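PDB 3L0A: putative exonuclease from Eubacterium rectale, which binds a zinc ion and is probably a hydrolase with a PDDEXK nuclease-like domain, its substrate not established. Local coordinates for residues M19-Y24 with G174-E179; Q12-E17 with K127-M132; G121-A126 with V181-G186; G186-F191 with V209-L214. All blocks are in the same frame, centred on the assembly; numbering follows the deposited sequence. Where two conformers were deposited one is given.

Interaction 1: M19-Y24 with G174-E179; sequences MSVSGY and GAVYQE
Val21 and Val176 mark the closest backbone approach, their CA atoms 7.3 Å apart, where the first turn of the helix starting at Val21 faces the middle of helix 170-185. The contact is narrow, with no hydrogen bond across it, and on the Val21 side it rests on one methyl, CG2. CG2 of Val21 stands anti to the carbonyl carbon and beside the backbone N (chi1 161° places CG1 near the anti position to N), and it touches two successive residues of the other helix. Val21 CG2 lies 3.9 Å from Val176 CB, the two valine side chains sliding past one another in opposite directions. Val21 CG2 is also 3.8 Å from Tyr177 CE1, meeting the ring obliquely, with the two side chains crossing at roughly a right angle. The start of the shorter helix is fixed by Ser20 at the N-cap position: Gly23 N donates to Ser20 OG over 2.8 Å in a nearly straight bond, which ties down the turn carrying Val21. The phenol of Tyr177 has its polar end outside this apolar patch, its OH bonded to Gln173. Around the contact, Val176 leans on Trp128 and Tyr177 on Ile130 and Met132, all of strand 126-136, with Ile141 of strand 140-147 also against Tyr177, while helix 211-232 meets Ala175 through Leu218 and Tyr24 through Ile228.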
loop_
_atom_site.group_PDB
_atom_site.type_symbol
_atom_site.label_atom_id
_atom_site.label_comp_id
_atom_site.label_asym_id
_atom_site.label_seq_id
_atom_site.Cartn_x
_atom_site.Cartn_y
_atom_site.Cartn_z
HETATM N N MSE A 19 -28.766 -17.329 16.519
HETATM C CA MSE A 19 -27.733 -16.283 16.496
HETATM C C MSE A 19 -26.375 -16.996 16.512
HETATM O O MSE A 19 -26.255 -18.114 17.019
HETATM C CB MSE A 19 -27.862 -15.364 17.717
HETATM C CG MSE A 19 -26.820 -14.248 17.850
HETATM SE SE MSE A 19 -26.843 -12.986 16.423
HETATM C CE MSE A 19 -28.755 -12.787 16.274
ATOM N N SER A 20 -25.366 -16.359 15.943
ATOM C CA SER A 20 -24.058 -16.936 15.891
ATOM C C SER A 20 -23.059 -15.821 16.095
ATOM O O SER A 20 -23.405 -14.630 16.017
ATOM C CB SER A 20 -23.811 -17.615 14.533
ATOM O OG SER A 20 -23.318 -16.709 13.543
ATOM N N VAL A 21 -21.815 -16.192 16.365
ATOM C CA VAL A 21 -20.808 -15.170 16.551
ATOM C C VAL A 21 -20.717 -14.335 15.285
ATOM O O VAL A 21 -20.571 -13.119 15.348
ATOM C CB VAL A 21 -19.440 -15.763 16.862
ATOM C CG1 VAL A 21 -18.318 -14.695 16.581
ATOM C CG2 VAL A 21 -19.414 -16.259 18.290
ATOM N N SER A 22 -20.786 -15.005 14.134
ATOM C CA SER A 22 -20.693 -14.317 12.834
ATOM C C SER A 22 -21.920 -13.448 12.601
ATOM O O SER A 22 -21.774 -12.298 12.236
ATOM C CB SER A 22 -20.508 -15.298 11.658
ATOM O OG SER A 22 -20.101 -14.596 10.468
ATOM N N GLY A 23 -23.110 -13.994 12.829
ATOM C CA GLY A 23 -24.352 -13.187 12.866
ATOM C C GLY A 23 -24.272 -11.910 13.704
ATOM O O GLY A 23 -24.682 -10.834 13.282
ATOM N N TYR A 24 -23.756 -12.029 14.908
ATOM C CA TYR A 24 -23.695 -10.901 15.801
ATOM C C TYR A 24 -22.837 -9.799 15.210
ATOM O O TYR A 24 -23.257 -8.655 15.166
ATOM C CB TYR A 24 -23.113 -11.346 17.133
ATOM C CG TYR A 24 -22.731 -10.219 18.047
ATOM C CD1 TYR A 24 -23.684 -9.594 18.837
ATOM C CD2 TYR A 24 -21.412 -9.785 18.128
ATOM C CE1 TYR A 24 -23.343 -8.562 19.662
ATOM C CE2 TYR A 24 -21.056 -8.738 18.961
ATOM C CZ TYR A 24 -22.031 -8.128 19.728
ATOM O OH TYR A 24 -21.685 -7.110 20.585
ATOM N N GLY A 174 -14.341 -16.009 21.526
ATOM C CA GLY A 174 -13.916 -16.799 22.654
ATOM C C GLY A 174 -14.934 -16.827 23.784
ATOM O O GLY A 174 -15.235 -17.895 24.301
ATOM N N ALA A 175 -15.476 -15.649 24.122
ATOM C CA ALA A 175 -16.451 -15.484 25.206
ATOM C C ALA A 175 -17.702 -16.313 25.026
ATOM O O ALA A 175 -18.159 -16.958 25.999
ATOM C CB ALA A 175 -16.817 -14.047 25.401
ATOM N N VAL A 176 -18.231 -16.317 23.805
ATOM C CA VAL A 176 -19.483 -17.010 23.492
ATOM C C VAL A 176 -19.222 -18.493 23.458
ATOM O O VAL A 176 -19.880 -19.269 24.160
ATOM C CB VAL A 176 -20.055 -16.566 22.138
ATOM C CG1 VAL A 176 -21.158 -17.513 21.672
ATOM C CG2 VAL A 176 -20.571 -15.151 22.243
ATOM N N TYR A 177 -18.198 -18.883 22.712
ATOM C CA TYR A 177 -17.791 -20.290 22.642
ATOM C C TYR A 177 -17.663 -20.896 24.054
ATOM O O TYR A 177 -18.281 -21.906 24.333
ATOM C CB TYR A 177 -16.466 -20.436 21.878
ATOM C CG TYR A 177 -16.556 -20.397 20.345
ATOM C CD1 TYR A 177 -17.501 -19.622 19.681
ATOM C CD2 TYR A 177 -15.656 -21.103 19.570
ATOM C CE1 TYR A 177 -17.579 -19.601 18.311
ATOM C CE2 TYR A 177 -15.731 -21.088 18.189
ATOM C CZ TYR A 177 -16.697 -20.316 17.561
ATOM O OH TYR A 177 -16.752 -20.265 16.180
ATOM N N GLN A 178 -16.904 -20.233 24.935
ATOM C CA GLN A 178 -16.723 -20.636 26.337
ATOM C C GLN A 178 -18.037 -20.841 27.100
ATOM O O GLN A 178 -18.239 -21.874 27.793
ATOM C CB GLN A 178 -15.889 -19.571 27.073
ATOM C CG GLN A 178 -15.434 -19.938 28.516
ATOM C CD GLN A 178 -14.563 -18.851 29.159
ATOM O OE1 GLN A 178 -15.001 -17.712 29.329
ATOM N NE2 GLN A 178 -13.313 -19.208 29.506
ATOM N N GLU A 179 -18.900 -19.841 27.016
ATOM C CA GLU A 179 -20.178 -19.842 27.700
ATOM C C GLU A 179 -21.105 -20.924 27.182
ATOM O O GLU A 179 -21.759 -21.576 27.993
ATOM C CB GLU A 179 -20.843 -18.458 27.586
ATOM C CG GLU A 179 -22.323 -18.350 27.991
ATOM C CD GLU A 179 -22.632 -18.829 29.407
ATOM O OE1 GLU A 179 -21.710 -18.948 30.259
ATOM O OE2 GLU A 179 -23.833 -19.082 29.674
#

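Interaction 2: Q12-E17 with K127-M132; sequences QEANKE and KWKIKM
Lys129 NZ donates to Asn15 OD1 over 3.0 Å, the hydrogen bond that joins helix 12-17 to strand 127-132. The ammonium does not follow a lone pair: it sits above the amide's carbonyl plane, 39° out of it, and the two side chains cross at about a right angle. Lys129 runs extended until its last torsion (chi4 97°) swings NZ aside. NZ also donates to Tyr9 O, and a cation-pi contact with the Tyr9 ring gives the buried charge a further partner. Glu17 and Lys127 lie side by side, pointing the same way, in a long salt bridge of 3.9 Å from OE2 to NZ; the same OE2 accepts from Met2 N. Strand alternation puts both lysines on the helix side while Trp128 points away; the helix lies on the lysine-bearing face of the mixed sheet, opposite the face that packs on helix 170-185, and helices on both faces are consistent with a PDDEXK-like alpha/beta core. Segment axes pass 8.7 Å apart at 127°. Packing is mostly aliphatic chain against helix carbonyls: Lys129 CE lies 3.6 Å from Ala14 O, and Lys127 CB is 3.7 Å from Glu17 O. Tyr18, just beyond the helix, touches both lysines.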
loop_
_atom_site.group_PDB
_atom_site.type_symbol
_atom_site.label_atom_id
_atom_site.label_comp_id
_atom_site.label_asym_id
_atom_site.label_seq_id
_atom_site.Cartn_x
_atom_site.Cartn_y
_atom_site.Cartn_z
ATOM N N GLN A 12 -29.655 -21.013 5.522
ATOM C CA GLN A 12 -30.524 -19.853 5.767
ATOM C C GLN A 12 -31.419 -20.069 6.970
ATOM O O GLN A 12 -31.518 -19.176 7.806
ATOM C CB GLN A 12 -31.395 -19.536 4.535
ATOM C CG GLN A 12 -30.596 -19.038 3.327
ATOM C CD GLN A 12 -29.957 -17.683 3.583
ATOM O OE1 GLN A 12 -28.772 -17.590 3.964
ATOM N NE2 GLN A 12 -30.751 -16.619 3.406
ATOM N N GLU A 13 -32.051 -21.250 7.046
ATOM C CA GLU A 13 -32.904 -21.621 8.195
ATOM C C GLU A 13 -32.101 -21.905 9.460
ATOM O O GLU A 13 -32.607 -21.692 10.556
ATOM C CB GLU A 13 -33.909 -22.788 7.911
ATOM C CG GLU A 13 -33.377 -24.046 7.146
ATOM C CD GLU A 13 -33.227 -23.819 5.597
ATOM O OE1 GLU A 13 -34.255 -23.548 4.915
ATOM O OE2 GLU A 13 -32.087 -23.895 5.067
ATOM N N ALA A 14 -30.865 -22.375 9.334
ATOM C CA ALA A 14 -30.025 -22.511 10.525
ATOM C C ALA A 14 -29.740 -21.113 11.119
ATOM O O ALA A 14 -29.725 -20.936 12.340
ATOM C CB ALA A 14 -28.746 -23.254 10.214
ATOM N N ASN A 15 -29.572 -20.115 10.259
ATOM C CA ASN A 15 -29.220 -18.756 10.707
ATOM C C ASN A 15 -30.370 -17.909 11.202
ATOM O O ASN A 15 -30.134 -16.945 11.921
ATOM C CB ASN A 15 -28.490 -17.979 9.602
ATOM C CG ASN A 15 -27.072 -18.431 9.431
ATOM O OD1 ASN A 15 -26.326 -18.558 10.407
ATOM N ND2 ASN A 15 -26.684 -18.694 8.191
ATOM N N LYS A 16 -31.594 -18.243 10.804
ATOM C CA LYS A 16 -32.771 -17.569 11.322
ATOM C C LYS A 16 -33.051 -18.049 12.742
ATOM O O LYS A 16 -33.318 -17.242 13.627
ATOM C CB LYS A 16 -33.979 -17.782 10.395
ATOM C CG LYS A 16 -33.910 -16.936 9.087
ATOM C CD LYS A 16 -35.279 -16.768 8.356
ATOM C CE LYS A 16 -35.289 -15.478 7.508
ATOM N NZ LYS A 16 -36.189 -15.500 6.304
ATOM N N GLU A 17 -32.970 -19.358 12.962
ATOM C CA GLU A 17 -33.234 -19.953 14.291
ATOM C C GLU A 17 -32.096 -19.721 15.322
ATOM O O GLU A 17 -32.337 -19.670 16.531
ATOM C CB GLU A 17 -33.550 -21.465 14.166
ATOM C CG GLU A 17 -34.481 -22.006 15.262
ATOM C CD GLU A 17 -34.926 -23.460 15.020
ATOM O OE1 GLU A 17 -35.537 -23.728 13.953
ATOM O OE2 GLU A 17 -34.677 -24.333 15.902
ATOM N N LYS A 127 -31.625 -18.260 20.985
ATOM C CA LYS A 127 -30.829 -19.466 20.862
ATOM C C LYS A 127 -29.567 -19.069 20.074
ATOM O O LYS A 127 -29.644 -18.196 19.206
ATOM C CB LYS A 127 -31.605 -20.536 20.084
ATOM C CG LYS A 127 -32.990 -20.856 20.602
ATOM C CD LYS A 127 -33.668 -21.980 19.794
ATOM C CE LYS A 127 -33.335 -23.373 20.351
ATOM N NZ LYS A 127 -34.138 -24.488 19.724
ATOM N N TRP A 128 -28.422 -19.695 20.371
ATOM C CA TRP A 128 -27.163 -19.492 19.627
ATOM C C TRP A 128 -26.598 -20.815 19.102
ATOM O O TRP A 128 -26.994 -21.877 19.558
ATOM C CB TRP A 128 -26.095 -18.868 20.522
ATOM C CG TRP A 128 -26.314 -17.433 20.905
ATOM C CD1 TRP A 128 -27.326 -16.937 21.676
ATOM C CD2 TRP A 128 -25.475 -16.320 20.578
ATOM N NE1 TRP A 128 -27.189 -15.581 21.830
ATOM C CE2 TRP A 128 -26.064 -15.169 21.170
ATOM C CE3 TRP A 128 -24.303 -16.176 19.824
ATOM C CZ2 TRP A 128 -25.515 -13.873 21.032
ATOM C CZ3 TRP A 128 -23.744 -14.880 19.671
ATOM C CH2 TRP A 128 -24.354 -13.749 20.282
ATOM N N LYS A 129 -25.662 -20.740 18.153
ATOM C CA LYS A 129 -24.907 -21.914 17.698
ATOM C C LYS A 129 -23.423 -21.590 17.628
ATOM O O LYS A 129 -23.062 -20.469 17.370
ATOM C CB LYS A 129 -25.352 -22.368 16.313
ATOM C CG LYS A 129 -25.391 -21.286 15.246
ATOM C CD LYS A 129 -25.893 -21.899 13.938
ATOM C CE LYS A 129 -26.146 -20.877 12.810
ATOM N NZ LYS A 129 -25.000 -20.772 11.858
ATOM N N ILE A 130 -22.590 -22.593 17.885
ATOM C CA ILE A 130 -21.131 -22.486 17.710
ATOM C C ILE A 130 -20.614 -23.738 17.014
ATOM O O ILE A 130 -21.270 -24.793 17.036
ATOM C CB ILE A 130 -20.388 -22.294 19.058
ATOM C CG1 ILE A 130 -20.637 -23.493 19.986
ATOM C CG2 ILE A 130 -20.833 -20.974 19.763
ATOM C CD1 ILE A 130 -19.441 -23.837 20.883
ATOM N N LYS A 131 -19.443 -23.606 16.403
ATOM C CA LYS A 131 -18.749 -24.691 15.724
ATOM C C LYS A 131 -17.248 -24.470 15.954
ATOM O O LYS A 131 -16.694 -23.482 15.493
ATOM C CB LYS A 131 -19.066 -24.705 14.230
ATOM C CG LYS A 131 -18.628 -25.978 13.557
ATOM C CD LYS A 131 -19.188 -26.180 12.143
ATOM C CE LYS A 131 -18.546 -25.210 11.166
ATOM N NZ LYS A 131 -18.432 -25.820 9.814
HETATM N N MSE A 132 -16.590 -25.364 16.681
HETATM C CA MSE A 132 -15.228 -25.104 17.193
HETATM C C MSE A 132 -14.192 -25.896 16.379
HETATM O O MSE A 132 -14.394 -27.066 16.086
HETATM C CB MSE A 132 -15.152 -25.507 18.678
HETATM C CG MSE A 132 -16.192 -24.869 19.606
HETATM SE SE MSE A 132 -16.042 -25.558 21.441
HETATM C CE MSE A 132 -17.245 -27.076 21.245
#

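Interaction 3: G121-A126 with V181-G186; sequences GELFGA and VRQNTG
Gln183 presents its flat amide to the backbone of Glu122 and uses both ends of it. Gln183 OE1 accepts from Glu122 N at 3.1 Å, in the carbonyl plane and on a lone pair, with a nearly straight N-H...O angle of 171°. NE2 returns a bond to Glu122 O at 2.8 Å; here the acceptor lies close to the amide plane of Gln183, although the donor is tilted 25° from the plane of the Glu122 carbonyl. The paired bonds fix the rotation of the amide, which takes up the N-H and C=O of one residue much as a neighbouring strand would. Reach comes from an extended chain: CG is anti to the carbonyl carbon and chi2 is 177°, carrying the amide straight out from the helix. Gly121 keeps that approach unobstructed, its CA lying 3.5 Å from Gln183 OE1. Leu123 crosses the glutamine chain obliquely, with CD2 4.0 Å from NE2, and the same methyl sits over the centre of the Phe124 ring. NE2 has a second acceptor in Glu179 OE2, one turn earlier in the helix, which probably helps to orient the amide. Leu123 and Ala126 exchange backbone bonds across a two-residue hairpin turn, and Gly125 has a positive phi there. The strand and helix axes come within 8.6 Å. Strand 114-123 pairs with strand 126-136 on its other side, the last turn of helix 170-185 reaches its outward edge through Gln183, and helix 211-232 covers Phe124 through Leu218, Val221 and Met225.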
loop_
_atom_site.group_PDB
_atom_site.type_symbol
_atom_site.label_atom_id
_atom_site.label_comp_id
_atom_site.label_asym_id
_atom_site.label_seq_id
_atom_site.Cartn_x
_atom_site.Cartn_y
_atom_site.Cartn_z
ATOM N N GLY A 121 -27.021 -23.293 22.448
ATOM C CA GLY A 121 -27.366 -22.649 23.724
ATOM C C GLY A 121 -28.344 -21.487 23.679
ATOM O O GLY A 121 -28.930 -21.175 22.645
ATOM N N GLU A 122 -28.522 -20.866 24.842
ATOM C CA GLU A 122 -29.450 -19.739 25.039
ATOM C C GLU A 122 -28.646 -18.624 25.689
ATOM O O GLU A 122 -27.944 -18.860 26.667
ATOM C CB GLU A 122 -30.626 -20.138 25.955
ATOM C CG GLU A 122 -31.501 -18.963 26.505
ATOM C CD GLU A 122 -32.920 -18.914 25.923
ATOM O OE1 GLU A 122 -33.779 -19.708 26.360
ATOM O OE2 GLU A 122 -33.179 -18.063 25.047
ATOM N N LEU A 123 -28.739 -17.408 25.147
ATOM C CA LEU A 123 -28.035 -16.238 25.706
ATOM C C LEU A 123 -28.740 -14.947 25.371
ATOM O O LEU A 123 -29.021 -14.668 24.203
ATOM C CB LEU A 123 -26.630 -16.082 25.125
ATOM C CG LEU A 123 -25.415 -16.571 25.886
ATOM C CD1 LEU A 123 -24.209 -16.056 25.134
ATOM C CD2 LEU A 123 -25.401 -16.125 27.346
ATOM N N PHE A 124 -28.978 -14.135 26.391
ATOM C CA PHE A 124 -29.415 -12.767 26.195
ATOM C C PHE A 124 -30.608 -12.615 25.247
ATOM O O PHE A 124 -30.706 -11.584 24.555
ATOM C CB PHE A 124 -28.268 -11.906 25.636
ATOM C CG PHE A 124 -26.974 -12.015 26.380
ATOM C CD1 PHE A 124 -26.936 -12.060 27.760
ATOM C CD2 PHE A 124 -25.770 -12.000 25.682
ATOM C CE1 PHE A 124 -25.725 -12.149 28.435
ATOM C CE2 PHE A 124 -24.575 -12.069 26.336
ATOM C CZ PHE A 124 -24.548 -12.145 27.717
ATOM N N GLY A 125 -31.492 -13.611 25.176
ATOM C CA GLY A 125 -32.720 -13.480 24.367
ATOM C C GLY A 125 -32.919 -14.530 23.281
ATOM O O GLY A 125 -34.037 -14.952 23.032
ATOM N N ALA A 126 -31.847 -14.991 22.653
ATOM C CA ALA A 126 -31.979 -15.947 21.541
ATOM C C ALA A 126 -31.311 -17.288 21.836
ATOM O O ALA A 126 -30.533 -17.428 22.787
ATOM C CB ALA A 126 -31.390 -15.348 20.227
ATOM N N VAL A 181 -20.297 -23.825 25.655
ATOM C CA VAL A 181 -19.716 -25.072 26.197
ATOM C C VAL A 181 -20.103 -25.215 27.682
ATOM O O VAL A 181 -20.461 -26.308 28.158
ATOM C CB VAL A 181 -18.145 -25.124 26.018
ATOM C CG1 VAL A 181 -17.512 -26.309 26.729
ATOM C CG2 VAL A 181 -17.714 -25.119 24.492
ATOM N N ARG A 182 -20.063 -24.109 28.409
ATOM C CA ARG A 182 -20.390 -24.166 29.806
ATOM C C ARG A 182 -21.839 -24.568 30.008
ATOM O O ARG A 182 -22.123 -25.228 30.963
ATOM C CB ARG A 182 -20.107 -22.845 30.507
ATOM C CG ARG A 182 -20.149 -22.959 32.041
ATOM C CD ARG A 182 -20.212 -21.587 32.728
ATOM N NE ARG A 182 -21.410 -20.880 32.312
ATOM C CZ ARG A 182 -22.641 -21.146 32.740
ATOM N NH1 ARG A 182 -22.870 -22.092 33.643
ATOM N NH2 ARG A 182 -23.663 -20.451 32.272
ATOM N N GLN A 183 -22.749 -24.191 29.115
ATOM C CA GLN A 183 -24.164 -24.572 29.272
ATOM C C GLN A 183 -24.441 -26.034 28.879
ATOM O O GLN A 183 -25.471 -26.583 29.242
ATOM C CB GLN A 183 -25.075 -23.670 28.436
ATOM C CG GLN A 183 -24.999 -22.185 28.741
ATOM C CD GLN A 183 -25.885 -21.369 27.826
ATOM O OE1 GLN A 183 -26.662 -21.917 27.055
ATOM N NE2 GLN A 183 -25.770 -20.053 27.904
ATOM N N ASN A 184 -23.530 -26.644 28.115
ATOM C CA ASN A 184 -23.637 -28.056 27.728
ATOM C C ASN A 184 -22.848 -28.938 28.675
ATOM O O ASN A 184 -23.294 -30.005 29.014
ATOM C CB ASN A 184 -23.078 -28.286 26.314
ATOM C CG ASN A 184 -23.977 -27.735 25.212
ATOM O OD1 ASN A 184 -25.005 -28.322 24.868
ATOM N ND2 ASN A 184 -23.572 -26.630 24.634
ATOM N N THR A 185 -21.663 -28.482 29.069
ATOM C CA THR A 185 -20.722 -29.294 29.843
ATOM C C THR A 185 -20.669 -29.037 31.346
ATOM O O THR A 185 -20.285 -29.928 32.079
ATOM C CB THR A 185 -19.279 -29.102 29.338
ATOM O OG1 THR A 185 -19.135 -29.820 28.119
ATOM C CG2 THR A 185 -18.240 -29.660 30.334
ATOM N N GLY A 186 -20.965 -27.808 31.778
ATOM C CA GLY A 186 -20.707 -27.358 33.150
ATOM C C GLY A 186 -19.294 -26.810 33.337
ATOM O O GLY A 186 -19.030 -26.079 34.311
#

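Interaction 4: G186-F191 with V209-L214; sequences GEKLPF and VTDNYL
Phe191 and Val209 share the direct backbone bond of this contact: Val209 N donates to Phe191 O at 3.0 Å. A second backbone link runs through a water, which accepts from Phe191 N (3.1 Å) and donates to Val209 O (2.8 Å). The same water donates to Asp211 OD1 at 2.7 Å, so it connects the loop, the strand end and the start of the following helix. Asp211 OD1 is gripped twice, since it also accepts from Gln178 NE2 of helix 170-185; Gln178 gives its other bond to Leu189 O. Charges meet more loosely. Lys188, bent at two of its torsions, comes from the opposite direction to Asp211, yet its NZ stays 4.5 Å from OD2, too far for a salt bridge. Apolar contact completes the set. Phe191 has CG anti to its backbone N (chi1 -177°), which lays the ring alongside Val209, pointing the same way; Val209 CG2 touches the ring edge near its plane, 4.0 Å from CD2. Leu214 CD1 approaches Phe191 CB from the helix. Val209 also packs on Ile259 of the second subunit. All this lies at the open end of a beta-hairpin, strands 191-197 and 204-209, where the chain enters the first strand and leaves the second for helix 211-232.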
loop_
_atom_site.group_PDB
_atom_site.type_symbol
_atom_site.label_atom_id
_atom_site.label_comp_id
_atom_site.label_asym_id
_atom_site.label_seq_id
_atom_site.Cartn_x
_atom_site.Cartn_y
_atom_site.Cartn_z
ATOM N N GLY A 186 -20.965 -27.808 31.778
ATOM C CA GLY A 186 -20.707 -27.358 33.150
ATOM C C GLY A 186 -19.294 -26.810 33.337
ATOM O O GLY A 186 -19.030 -26.079 34.311
ATOM N N GLU A 187 -18.385 -27.154 32.414
ATOM C CA GLU A 187 -16.976 -26.811 32.554
ATOM C C GLU A 187 -16.686 -25.476 31.849
ATOM O O GLU A 187 -17.046 -25.287 30.680
ATOM C CB GLU A 187 -16.052 -27.915 31.990
ATOM C CG GLU A 187 -15.992 -29.289 32.774
ATOM C CD GLU A 187 -15.475 -29.193 34.255
ATOM O OE1 GLU A 187 -14.496 -28.452 34.499
ATOM O OE2 GLU A 187 -16.037 -29.865 35.160
ATOM N N LYS A 188 -16.059 -24.557 32.582
ATOM C CA LYS A 188 -15.572 -23.316 32.026
ATOM C C LYS A 188 -14.139 -23.479 31.502
ATOM O O LYS A 188 -13.191 -23.504 32.309
ATOM C CB LYS A 188 -15.619 -22.173 33.051
ATOM C CG LYS A 188 -15.076 -20.837 32.420
ATOM C CD LYS A 188 -15.827 -19.565 32.866
ATOM C CE LYS A 188 -14.967 -18.564 33.683
ATOM N NZ LYS A 188 -15.564 -17.178 33.536
ATOM N N LEU A 189 -13.988 -23.540 30.161
ATOM C CA LEU A 189 -12.683 -23.858 29.555
ATOM C C LEU A 189 -11.976 -22.614 29.022
ATOM O O LEU A 189 -12.638 -21.682 28.536
ATOM C CB LEU A 189 -12.801 -24.907 28.427
ATOM C CG LEU A 189 -13.330 -26.318 28.745
ATOM C CD1 LEU A 189 -13.408 -27.185 27.481
ATOM C CD2 LEU A 189 -12.509 -27.028 29.835
ATOM N N PRO A 190 -10.621 -22.620 29.073
ATOM C CA PRO A 190 -9.790 -21.582 28.483
ATOM C C PRO A 190 -9.853 -21.568 26.946
ATOM O O PRO A 190 -10.098 -22.609 26.308
ATOM C CB PRO A 190 -8.378 -21.952 28.968
ATOM C CG PRO A 190 -8.414 -23.372 29.203
ATOM C CD PRO A 190 -9.792 -23.694 29.659
ATOM N N PHE A 191 -9.612 -20.386 26.364
ATOM C CA PHE A 191 -9.713 -20.188 24.937
ATOM C C PHE A 191 -8.345 -19.776 24.408
ATOM O O PHE A 191 -7.717 -18.840 24.926
ATOM C CB PHE A 191 -10.759 -19.121 24.639
ATOM C CG PHE A 191 -10.991 -18.895 23.175
ATOM C CD1 PHE A 191 -11.735 -19.792 22.432
ATOM C CD2 PHE A 191 -10.469 -17.774 22.540
ATOM C CE1 PHE A 191 -11.918 -19.613 21.072
ATOM C CE2 PHE A 191 -10.664 -17.574 21.205
ATOM C CZ PHE A 191 -11.406 -18.494 20.461
ATOM N N VAL A 209 -6.271 -16.227 25.282
ATOM C CA VAL A 209 -7.094 -15.022 25.489
ATOM C C VAL A 209 -7.755 -15.177 26.862
ATOM O O VAL A 209 -8.632 -16.006 27.030
ATOM C CB VAL A 209 -8.174 -14.888 24.385
ATOM C CG1 VAL A 209 -8.943 -13.579 24.530
ATOM C CG2 VAL A 209 -7.556 -15.013 22.979
ATOM N N THR A 210 -7.283 -14.434 27.858
ATOM C CA THR A 210 -7.632 -14.680 29.226
ATOM C C THR A 210 -9.063 -14.269 29.593
ATOM O O THR A 210 -9.695 -13.505 28.907
ATOM C CB THR A 210 -6.578 -14.061 30.171
ATOM O OG1 THR A 210 -6.271 -12.740 29.748
ATOM C CG2 THR A 210 -5.281 -14.874 30.135
ATOM N N ASP A 211 -9.578 -14.841 30.679
ATOM C CA ASP A 211 -11.002 -14.716 31.003
ATOM C C ASP A 211 -11.436 -13.286 31.351
ATOM O O ASP A 211 -12.601 -12.970 31.199
ATOM C CB ASP A 211 -11.413 -15.691 32.115
ATOM C CG ASP A 211 -11.247 -17.188 31.719
ATOM O OD1 ASP A 211 -11.112 -17.499 30.528
ATOM O OD2 ASP A 211 -11.267 -18.068 32.619
ATOM N N ASN A 212 -10.522 -12.423 31.798
ATOM C CA ASN A 212 -10.847 -10.964 31.962
ATOM C C ASN A 212 -11.280 -10.246 30.699
ATOM O O ASN A 212 -12.107 -9.357 30.751
ATOM C CB ASN A 212 -9.696 -10.148 32.608
ATOM C CG ASN A 212 -8.337 -10.247 31.840
ATOM O OD1 ASN A 212 -7.941 -11.311 31.334
ATOM N ND2 ASN A 212 -7.597 -9.140 31.833
ATOM N N TYR A 213 -10.671 -10.621 29.581
ATOM C CA TYR A 213 -10.990 -10.062 28.268
ATOM C C TYR A 213 -12.283 -10.695 27.722
ATOM O O TYR A 213 -13.144 -9.988 27.155
ATOM C CB TYR A 213 -9.809 -10.268 27.299
ATOM C CG TYR A 213 -8.573 -9.485 27.701
ATOM C CD1 TYR A 213 -8.593 -8.082 27.734
ATOM C CD2 TYR A 213 -7.389 -10.135 28.069
ATOM C CE1 TYR A 213 -7.463 -7.342 28.114
ATOM C CE2 TYR A 213 -6.256 -9.405 28.457
ATOM C CZ TYR A 213 -6.301 -8.000 28.479
ATOM O OH TYR A 213 -5.179 -7.270 28.863
ATOM N N LEU A 214 -12.447 -12.014 27.946
ATOM C CA LEU A 214 -13.652 -12.709 27.532
ATOM C C LEU A 214 -14.837 -12.112 28.274
ATOM O O LEU A 214 -15.865 -11.863 27.660
ATOM C CB LEU A 214 -13.572 -14.210 27.821
ATOM C CG LEU A 214 -12.430 -14.993 27.167
ATOM C CD1 LEU A 214 -12.637 -16.512 27.301
ATOM C CD2 LEU A 214 -12.231 -14.606 25.719
HETATM O O HOH W 1 -9.316 -18.184 28.575
#

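How the interactions relate
Helix 170-185 links three of the contacts. Interactions 1 and 3 use successive parts of it, their centres about 10 Å apart, and interaction 4 follows directly, sharing Gly186 with interaction 3. Interaction 2 works on the opposite face of strand 126-136 from that helix. It joins interaction 1 through the parallel pairing of Met19, with Met19 O 2.9 Å from Lys129 N, and interaction 3 through the hairpin, with Trp128 N 2.8 Å from Gly121 O. Interactions 2 and 4 do not touch, their centres being about 22 Å apart. All four lie away from the four-cysteine zinc site; Tyr177 of interaction 1 hydrogen-bonds a Tris molecule, probably from the crystallisation liquor.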